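Local coordinates for protein superoxide dismutase (Clostridium difficile, PDB 4JZ2) that probably protects the cell by converting superoxide into hydrogen peroxide and oxygen at a single bound metal ion, at residues Lys33-Tyr38 with Gly80-His85; Lys86-Ile91 with Ile164-Trp169. All coordinates share one frame; numbering follows the deposited sequence.

Contact 1 and contact 2 follow one another along helix 72-90 and meet at the metal, here cobalt. Both are buried, and contact 2 lies nearer the centre of the chain. In contact 1 residues 80-85 pack on helix 24-46 inside the alpha-hairpin domain, where tyrosine rings press on helix backbone and a water bridges the two helices. In contact 2 the end of helix 72-90 meets strand 161-167 of the C-terminal domain; its chemistry is phenylalanine and aliphatic packing. Neither contact has a direct hydrogen bond across it. Each sends one ligand to the ion, His-85 NE2 and Asp-167 OD2 lying 3.4 Å apart, and a metal-bound water belongs to both.

Contact 1: Lys33-Tyr38 with Gly80-His85; sequences KHYQAY and GGAYNH. With CO (cobalt (II) ion), chain B.
The ring of Tyr-38 lies directly on bare helix backbone: the CA of Gly-81 sits over one face of it, 3.8 Å from the ring centroid. This CH-pi contact belongs to the alpha-hairpin domain of iron/manganese superoxide dismutases, in which helix 24-46 packs against helix 72-90. The short segments run at 134° to each other, and their axes come within 8.2 Å. Glycine suits position 81 because a CB there would point at the tyrosine and collide with CG of Tyr-38. Beyond the glycine, CE2 of Tyr-38 comes to 3.3 Å from CE1 of His-85; the two rings are nearly parallel but slid apart, with little overlap. At its far end the Tyr-38 hydroxyl is hydrogen-bonded to Gln-152.

Tyr-35, one turn earlier, packs on the CB end of His-85. With CG anti to the backbone N (chi1 174°), its ring reaches across to helix 72-90 and receives CB of His-85 over one face, while CE1 approaches the carbonyl of Ala-82. Ala-82 CB stays 4.5 Å from CE1 of Tyr-35, consistent with a small residue suiting this spot. The Tyr-35 hydroxyl is paired with Lys-9 N and also with a water, 2.6 Å from OH, that donates to Ala-82 O and so bridges the helices.

His-85 is a metal ligand, alongside His-30, Asp-167 and His-171. Its ND1 donates to Gly-81 O one turn earlier, 2.7 Å away and almost in the imidazole plane; this second-shell bond fixes the ring's rotation, leaving NE2 to bind cobalt at 2.1 Å.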
ATOM      1  N   LYS A  33      -9.808   8.027  11.682  1.00 31.34           N
ATOM      2  CA  LYS A  33      -8.437   7.638  12.015  1.00 32.54           C
ATOM      3  C   LYS A  33      -7.435   7.974  10.906  1.00 29.80           C
ATOM      4  O   LYS A  33      -6.489   8.716  11.134  1.00 30.72           O
ATOM      5  CB  LYS A  33      -8.359   6.148  12.354  1.00 31.36           C
ATOM      6  CG  LYS A  33      -9.305   5.712  13.446  1.00 38.36           C
ATOM      7  CD  LYS A  33      -8.996   6.402  14.752  1.00 38.53           C
ATOM      8  CE  LYS A  33      -9.861   5.821  15.863  1.00 45.80           C
ATOM      9  NZ  LYS A  33      -9.487   6.414  17.174  1.00 53.17           N
ATOM     10  N   HIS A  34      -7.646   7.428   9.712  1.00 27.88           N
ATOM     11  CA  HIS A  34      -6.702   7.645   8.609  1.00 30.33           C
ATOM     12  C   HIS A  34      -6.653   9.097   8.139  1.00 30.42           C
ATOM     13  O   HIS A  34      -5.588   9.705   8.086  1.00 28.48           O
ATOM     14  CB  HIS A  34      -7.017   6.728   7.432  1.00 27.17           C
ATOM     15  CG  HIS A  34      -6.821   5.276   7.733  1.00 32.12           C
ATOM     16  ND1 HIS A  34      -5.607   4.637   7.573  1.00 30.89           N
ATOM     17  CD2 HIS A  34      -7.682   4.328   8.185  1.00 28.22           C
ATOM     18  CE1 HIS A  34      -5.731   3.365   7.914  1.00 29.98           C
ATOM     19  NE2 HIS A  34      -6.985   3.153   8.283  1.00 28.56           N
ATOM     20  N   TYR A  35      -7.807   9.656   7.805  1.00 26.76           N
ATOM     21  CA  TYR A  35      -7.865  11.029   7.314  1.00 30.03           C
ATOM     22  C   TYR A  35      -7.367  11.966   8.409  1.00 31.99           C
ATOM     23  O   TYR A  35      -6.511  12.839   8.168  1.00 29.57           O
ATOM     24  CB  TYR A  35      -9.303  11.338   6.874  1.00 28.56           C
ATOM     25  CG  TYR A  35      -9.610  12.769   6.452  1.00 31.20           C
ATOM     26  CD1 TYR A  35      -8.607  13.648   6.015  1.00 31.73           C
ATOM     27  CD2 TYR A  35     -10.920  13.226   6.459  1.00 33.98           C
ATOM     28  CE1 TYR A  35      -8.926  14.963   5.619  1.00 33.38           C
ATOM     29  CE2 TYR A  35     -11.247  14.515   6.076  1.00 35.29           C
ATOM     30  CZ  TYR A  35     -10.260  15.381   5.659  1.00 35.74           C
ATOM     31  OH  TYR A  35     -10.639  16.652   5.290  1.00 35.09           O
ATOM     32  N   GLN A  36      -7.874  11.761   9.625  1.00 29.22           N
ATOM     33  CA  GLN A  36      -7.436  12.538  10.780  1.00 31.56           C
ATOM     34  C   GLN A  36      -5.919  12.512  10.975  1.00 32.34           C
ATOM     35  O   GLN A  36      -5.329  13.525  11.333  1.00 33.49           O
ATOM     36  CB  GLN A  36      -8.115  12.050  12.066  1.00 32.04           C
ATOM     37  CG  GLN A  36      -7.702  12.827  13.295  1.00 34.19           C
ATOM     38  CD  GLN A  36      -8.390  14.181  13.372  1.00 39.98           C
ATOM     39  OE1 GLN A  36      -9.623  14.267  13.314  1.00 37.56           O
ATOM     40  NE2 GLN A  36      -7.600  15.245  13.485  1.00 38.12           N
ATOM     41  N   ALA A  37      -5.288  11.364  10.747  1.00 31.63           N
ATOM     42  CA  ALA A  37      -3.834  11.259  10.938  1.00 33.13           C
ATOM     43  C   ALA A  37      -3.041  12.102   9.930  1.00 32.71           C
ATOM     44  O   ALA A  37      -2.023  12.723  10.273  1.00 31.21           O
ATOM     45  CB  ALA A  37      -3.394   9.806  10.846  1.00 32.53           C
ATOM     46  N   TYR A  38      -3.484  12.094   8.680  1.00 29.36           N
ATOM     47  CA  TYR A  38      -2.821  12.900   7.659  1.00 31.73           C
ATOM     48  C   TYR A  38      -2.883  14.372   8.035  1.00 34.35           C
ATOM     49  O   TYR A  38      -1.899  15.093   7.908  1.00 32.97           O
ATOM     50  CB  TYR A  38      -3.452  12.685   6.286  1.00 30.20           C
ATOM     51  CG  TYR A  38      -3.213  11.296   5.729  1.00 28.46           C
ATOM     52  CD1 TYR A  38      -1.922  10.808   5.556  1.00 31.77           C
ATOM     53  CD2 TYR A  38      -4.272  10.481   5.380  1.00 28.40           C
ATOM     54  CE1 TYR A  38      -1.700   9.532   5.044  1.00 32.21           C
ATOM     55  CE2 TYR A  38      -4.064   9.207   4.878  1.00 30.41           C
ATOM     56  CZ  TYR A  38      -2.774   8.739   4.715  1.00 30.04           C
ATOM     57  OH  TYR A  38      -2.586   7.470   4.201  1.00 33.35           O
ATOM     58  N   GLY A  80      -1.094  15.378   0.690  1.00 27.58           N
ATOM     59  CA  GLY A  80      -1.688  14.457  -0.253  1.00 26.55           C
ATOM     60  C   GLY A  80      -2.823  13.691   0.406  1.00 29.47           C
ATOM     61  O   GLY A  80      -3.942  13.656  -0.109  1.00 26.72           O
ATOM     62  N   GLY A  81      -2.534  13.091   1.557  1.00 28.03           N
ATOM     63  CA  GLY A  81      -3.529  12.313   2.280  1.00 28.14           C
ATOM     64  C   GLY A  81      -4.735  13.151   2.673  1.00 29.09           C
ATOM     65  O   GLY A  81      -5.883  12.723   2.535  1.00 30.25           O
ATOM     66  N   ALA A  82      -4.471  14.347   3.178  1.00 28.76           N
ATOM     67  CA  ALA A  82      -5.534  15.244   3.615  1.00 31.66           C
ATOM     68  C   ALA A  82      -6.402  15.649   2.428  1.00 31.66           C
ATOM     69  O   ALA A  82      -7.631  15.595   2.495  1.00 33.91           O
ATOM     70  CB  ALA A  82      -4.952  16.471   4.295  1.00 29.68           C
ATOM     71  N   TYR A  83      -5.767  16.025   1.326  1.00 30.24           N
ATOM     72  CA  TYR A  83      -6.526  16.488   0.167  1.00 32.07           C
ATOM     73  C   TYR A  83      -7.300  15.347  -0.497  1.00 31.74           C
ATOM     74  O   TYR A  83      -8.472  15.500  -0.850  1.00 30.05           O
ATOM     75  CB  TYR A  83      -5.605  17.164  -0.853  1.00 32.32           C
ATOM     76  CG  TYR A  83      -6.340  17.588  -2.103  1.00 34.51           C
ATOM     77  CD1 TYR A  83      -6.894  18.857  -2.209  1.00 38.23           C
ATOM     78  CD2 TYR A  83      -6.497  16.710  -3.168  1.00 34.29           C
ATOM     79  CE1 TYR A  83      -7.571  19.250  -3.351  1.00 43.52           C
ATOM     80  CE2 TYR A  83      -7.177  17.082  -4.308  1.00 39.57           C
ATOM     81  CZ  TYR A  83      -7.714  18.354  -4.397  1.00 43.98           C
ATOM     82  OH  TYR A  83      -8.391  18.720  -5.533  1.00 48.74           O
ATOM     83  N   ASN A  84      -6.642  14.207  -0.677  1.00 27.37           N
ATOM     84  CA  ASN A  84      -7.257  13.082  -1.373  1.00 27.56           C
ATOM     85  C   ASN A  84      -8.463  12.548  -0.612  1.00 29.47           C
ATOM     86  O   ASN A  84      -9.447  12.144  -1.219  1.00 29.57           O
ATOM     87  CB  ASN A  84      -6.256  11.935  -1.578  1.00 25.48           C
ATOM     88  CG  ASN A  84      -5.131  12.301  -2.526  1.00 31.73           C
ATOM     89  OD1 ASN A  84      -5.246  13.254  -3.289  1.00 27.68           O
ATOM     90  ND2 ASN A  84      -4.034  11.538  -2.481  1.00 27.67           N
ATOM     91  N   HIS A  85      -8.379  12.531   0.712  1.00 29.69           N
ATOM     92  CA  HIS A  85      -9.476  11.977   1.496  1.00 30.17           C
ATOM     93  C   HIS A  85     -10.655  12.941   1.586  1.00 31.32           C
ATOM     94  O   HIS A  85     -11.812  12.532   1.470  1.00 30.69           O
ATOM     95  CB  HIS A  85      -8.990  11.521   2.876  1.00 28.20           C
ATOM     96  CG  HIS A  85      -8.218  10.243   2.823  1.00 29.83           C
ATOM     97  ND1 HIS A  85      -6.858  10.207   2.578  1.00 30.79           N
ATOM     98  CD2 HIS A  85      -8.617   8.955   2.914  1.00 31.44           C
ATOM     99  CE1 HIS A  85      -6.454   8.951   2.556  1.00 30.85           C
ATOM    100  NE2 HIS A  85      -7.501   8.170   2.760  1.00 29.78           N
TER
HETATM  101 CO    CO B 301      -7.633   6.102   2.426  1.00 27.80          CO
HETATM  102  O   HOH W   1      -8.736  18.085   4.331  1.00 40.08           O
HETATM  103  O   HOH W   2      -5.644   6.198   1.071  1.00 26.02           O

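Contact 2: Lys86-Ile91 with Ile164-Trp169; sequences KFFFDI and IGLDVW. With CO (cobalt (II) ion), chain B.
Phe-88 and Asp-167 cross at about a right angle, the CB of Asp-167 standing over the centre of the phenylalanine ring, 3.9 Å from its centroid. Ring and carboxylate planes are 85° apart in this CH-pi contact. Phe-88 carries CG opposite its backbone N (chi1 -177°), which extends the ring from the helix towards the strand; there its edge meets Gly-165 O, 3.4 Å from CD1. That buried carbonyl has no hydrogen-bond partner in the model. A phenylalanine fits here because its flat hydrocarbon ring packs against a ligand's methylene and adds no competing polar group.

Asp-167 likewise extends its carboxylate away from its own N (chi1 -171°), placing OD2 2.0 Å from cobalt. The contact thus joins the two domains of the iron/manganese superoxide dismutase fold at the metal site, His-85 coming from the alpha-hairpin side and Asp-167 from the C-terminal one. The OD1 of Asp-167 accepts from Trp-169 N in an Asx turn, the donor lying above the carboxylate plane, and takes a weak bond from the metal-bound water. The backbone thus holds the oxygen that does not bind the metal.

Phe-87 lays its ring edge against the bare backbone of the strand, CE2 3.6 Å from Gly-165 N. Ile-91, just past the helix, crosses Ile-164 almost perpendicularly, its CG1 3.8 Å from CG2 of Ile-164; branched aliphatic chains fill this apolar corner.

Strand 161-167 pairs with strand 132-138 through Ile-164 and Leu-166. Helix 114-127 packs on both these residues, Tyr-184 of helix 181-188 touches Phe-88 and Leu-166, and helix 194-202 touches Phe-87, Ile-91 and Ile-164.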
ATOM      1  N   LYS A  86     -10.364  14.220   1.787  1.00 31.11           N
ATOM      2  CA  LYS A  86     -11.424  15.214   1.728  1.00 33.09           C
ATOM      3  C   LYS A  86     -12.160  15.039   0.404  1.00 31.49           C
ATOM      4  O   LYS A  86     -13.395  14.958   0.372  1.00 31.57           O
ATOM      5  CB  LYS A  86     -10.877  16.637   1.830  1.00 33.27           C
ATOM      6  CG  LYS A  86     -11.998  17.662   1.995  1.00 39.13           C
ATOM      7  CD  LYS A  86     -11.618  19.040   1.491  1.00 42.73           C
ATOM      8  CE  LYS A  86     -10.579  19.693   2.365  1.00 45.95           C
ATOM      9  NZ  LYS A  86     -10.390  21.130   1.994  1.00 56.58           N
ATOM     10  N   PHE A  87     -11.394  14.975  -0.684  1.00 29.11           N
ATOM     11  CA  PHE A  87     -11.951  14.793  -2.023  1.00 28.47           C
ATOM     12  C   PHE A  87     -12.775  13.514  -2.131  1.00 31.90           C
ATOM     13  O   PHE A  87     -13.877  13.503  -2.695  1.00 27.02           O
ATOM     14  CB  PHE A  87     -10.835  14.757  -3.082  1.00 30.59           C
ATOM     15  CG  PHE A  87     -11.347  14.618  -4.495  1.00 30.94           C
ATOM     16  CD1 PHE A  87     -11.517  15.742  -5.301  1.00 34.80           C
ATOM     17  CD2 PHE A  87     -11.680  13.377  -5.011  1.00 29.14           C
ATOM     18  CE1 PHE A  87     -11.998  15.632  -6.591  1.00 33.39           C
ATOM     19  CE2 PHE A  87     -12.166  13.257  -6.309  1.00 30.56           C
ATOM     20  CZ  PHE A  87     -12.330  14.388  -7.100  1.00 34.06           C
ATOM     21  N   PHE A  88     -12.233  12.433  -1.581  1.00 28.60           N
ATOM     22  CA  PHE A  88     -12.849  11.113  -1.711  1.00 28.82           C
ATOM     23  C   PHE A  88     -14.215  11.039  -1.006  1.00 28.21           C
ATOM     24  O   PHE A  88     -15.200  10.559  -1.583  1.00 28.25           O
ATOM     25  CB  PHE A  88     -11.890  10.051  -1.159  1.00 29.30           C
ATOM     26  CG  PHE A  88     -12.392   8.634  -1.295  1.00 24.76           C
ATOM     27  CD1 PHE A  88     -12.698   8.114  -2.534  1.00 25.09           C
ATOM     28  CD2 PHE A  88     -12.496   7.816  -0.177  1.00 26.27           C
ATOM     29  CE1 PHE A  88     -13.156   6.805  -2.665  1.00 29.60           C
ATOM     30  CE2 PHE A  88     -12.937   6.505  -0.293  1.00 26.68           C
ATOM     31  CZ  PHE A  88     -13.274   5.999  -1.536  1.00 25.43           C
ATOM     32  N   PHE A  89     -14.290  11.533   0.224  1.00 26.37           N
ATOM     33  CA  PHE A  89     -15.564  11.493   0.931  1.00 26.15           C
ATOM     34  C   PHE A  89     -16.580  12.429   0.251  1.00 32.58           C
ATOM     35  O   PHE A  89     -17.777  12.132   0.215  1.00 31.65           O
ATOM     36  CB  PHE A  89     -15.387  11.817   2.404  1.00 28.84           C
ATOM     37  CG  PHE A  89     -14.456  10.868   3.116  1.00 31.16           C
ATOM     38  CD1 PHE A  89     -14.619   9.495   2.990  1.00 29.44           C
ATOM     39  CD2 PHE A  89     -13.417  11.349   3.893  1.00 27.85           C
ATOM     40  CE1 PHE A  89     -13.758   8.617   3.633  1.00 30.05           C
ATOM     41  CE2 PHE A  89     -12.549  10.474   4.545  1.00 30.55           C
ATOM     42  CZ  PHE A  89     -12.721   9.114   4.417  1.00 28.06           C
ATOM     43  N   ASP A  90     -16.092  13.526  -0.332  1.00 31.33           N
ATOM     44  CA  ASP A  90     -16.963  14.455  -1.066  1.00 31.99           C
ATOM     45  C   ASP A  90     -17.496  13.868  -2.370  1.00 33.15           C
ATOM     46  O   ASP A  90     -18.546  14.294  -2.864  1.00 35.98           O
ATOM     47  CB  ASP A  90     -16.244  15.779  -1.370  1.00 34.24           C
ATOM     48  CG  ASP A  90     -16.269  16.746  -0.210  1.00 38.82           C
ATOM     49  OD1 ASP A  90     -17.060  16.529   0.734  1.00 37.09           O
ATOM     50  OD2 ASP A  90     -15.484  17.726  -0.236  1.00 37.76           O
ATOM     51  N   ILE A  91     -16.784  12.897  -2.940  1.00 29.66           N
ATOM     52  CA  ILE A  91     -17.175  12.370  -4.249  1.00 30.56           C
ATOM     53  C   ILE A  91     -18.069  11.130  -4.125  1.00 29.58           C
ATOM     54  O   ILE A  91     -18.405  10.485  -5.118  1.00 30.15           O
ATOM     55  CB  ILE A  91     -15.955  12.090  -5.164  1.00 32.26           C
ATOM     56  CG1 ILE A  91     -16.338  12.239  -6.645  1.00 30.41           C
ATOM     57  CG2 ILE A  91     -15.367  10.686  -4.902  1.00 29.51           C
ATOM     58  CD1 ILE A  91     -16.756  13.655  -7.034  1.00 30.79           C
ATOM     59  N   ILE A 164     -13.395  12.532 -10.587  1.00 30.81           N
ATOM     60  CA  ILE A 164     -13.663  11.560  -9.521  1.00 30.21           C
ATOM     61  C   ILE A 164     -12.377  10.791  -9.238  1.00 31.58           C
ATOM     62  O   ILE A 164     -11.448  10.826 -10.038  1.00 28.38           O
ATOM     63  CB  ILE A 164     -14.766  10.561  -9.879  1.00 31.04           C
ATOM     64  CG1 ILE A 164     -14.272   9.548 -10.916  1.00 27.88           C
ATOM     65  CG2 ILE A 164     -16.035  11.292 -10.332  1.00 30.25           C
ATOM     66  CD1 ILE A 164     -15.263   8.419 -11.186  1.00 30.66           C
ATOM     67  N   GLY A 165     -12.333  10.099  -8.105  1.00 29.71           N
ATOM     68  CA  GLY A 165     -11.134   9.391  -7.692  1.00 30.83           C
ATOM     69  C   GLY A 165     -11.519   8.287  -6.724  1.00 31.76           C
ATOM     70  O   GLY A 165     -12.407   8.483  -5.904  1.00 27.93           O
ATOM     71  N   LEU A 166     -10.850   7.141  -6.820  1.00 28.81           N
ATOM     72  CA  LEU A 166     -11.135   5.992  -5.960  1.00 26.39           C
ATOM     73  C   LEU A 166      -9.890   5.602  -5.168  1.00 28.69           C
ATOM     74  O   LEU A 166      -8.832   5.372  -5.752  1.00 25.67           O
ATOM     75  CB  LEU A 166     -11.587   4.808  -6.813  1.00 27.31           C
ATOM     76  CG  LEU A 166     -11.831   3.463  -6.109  1.00 27.25           C
ATOM     77  CD1 LEU A 166     -12.856   3.600  -4.982  1.00 27.46           C
ATOM     78  CD2 LEU A 166     -12.264   2.416  -7.127  1.00 26.48           C
ATOM     79  N   ASP A 167     -10.027   5.552  -3.845  1.00 27.39           N
ATOM     80  CA  ASP A 167      -8.973   5.104  -2.938  1.00 27.57           C
ATOM     81  C   ASP A 167      -8.853   3.577  -3.024  1.00 29.73           C
ATOM     82  O   ASP A 167      -9.814   2.862  -2.708  1.00 26.84           O
ATOM     83  CB  ASP A 167      -9.361   5.521  -1.516  1.00 26.82           C
ATOM     84  CG  ASP A 167      -8.258   5.314  -0.501  1.00 26.86           C
ATOM     85  OD1 ASP A 167      -7.172   4.795  -0.845  1.00 26.12           O
ATOM     86  OD2 ASP A 167      -8.473   5.689   0.681  1.00 27.48           O
ATOM     87  N   VAL A 168      -7.704   3.063  -3.481  1.00 27.66           N
ATOM     88  CA  VAL A 168      -7.504   1.603  -3.477  1.00 24.70           C
ATOM     89  C   VAL A 168      -6.405   1.132  -2.530  1.00 26.92           C
ATOM     90  O   VAL A 168      -5.874   0.023  -2.676  1.00 27.11           O
ATOM     91  CB  VAL A 168      -7.327   0.975  -4.888  1.00 26.81           C
ATOM     92  CG1 VAL A 168      -8.609   1.141  -5.701  1.00 29.15           C
ATOM     93  CG2 VAL A 168      -6.111   1.573  -5.604  1.00 26.28           C
ATOM     94  N   TRP A 169      -6.067   1.974  -1.558  1.00 26.07           N
ATOM     95  CA  TRP A 169      -5.329   1.502  -0.394  1.00 25.34           C
ATOM     96  C   TRP A 169      -6.183   0.380   0.193  1.00 27.56           C
ATOM     97  O   TRP A 169      -7.416   0.467   0.180  1.00 26.03           O
ATOM     98  CB  TRP A 169      -5.203   2.612   0.634  1.00 24.71           C
ATOM     99  CG  TRP A 169      -4.125   3.639   0.326  1.00 27.90           C
ATOM    100  CD1 TRP A 169      -4.018   4.418  -0.801  1.00 26.36           C
ATOM    101  CD2 TRP A 169      -3.021   3.991   1.162  1.00 26.76           C
ATOM    102  NE1 TRP A 169      -2.907   5.240  -0.709  1.00 26.68           N
ATOM    103  CE2 TRP A 169      -2.279   4.992   0.497  1.00 26.60           C
ATOM    104  CE3 TRP A 169      -2.583   3.561   2.427  1.00 26.99           C
ATOM    105  CZ2 TRP A 169      -1.131   5.564   1.039  1.00 25.04           C
ATOM    106  CZ3 TRP A 169      -1.440   4.131   2.970  1.00 27.86           C
ATOM    107  CH2 TRP A 169      -0.723   5.122   2.275  1.00 26.89           C
TER
HETATM  108 CO    CO B 301      -7.633   6.102   2.426  1.00 27.80          CO
HETATM  109  O   HOH W   2      -5.644   6.198   1.071  1.00 26.02           O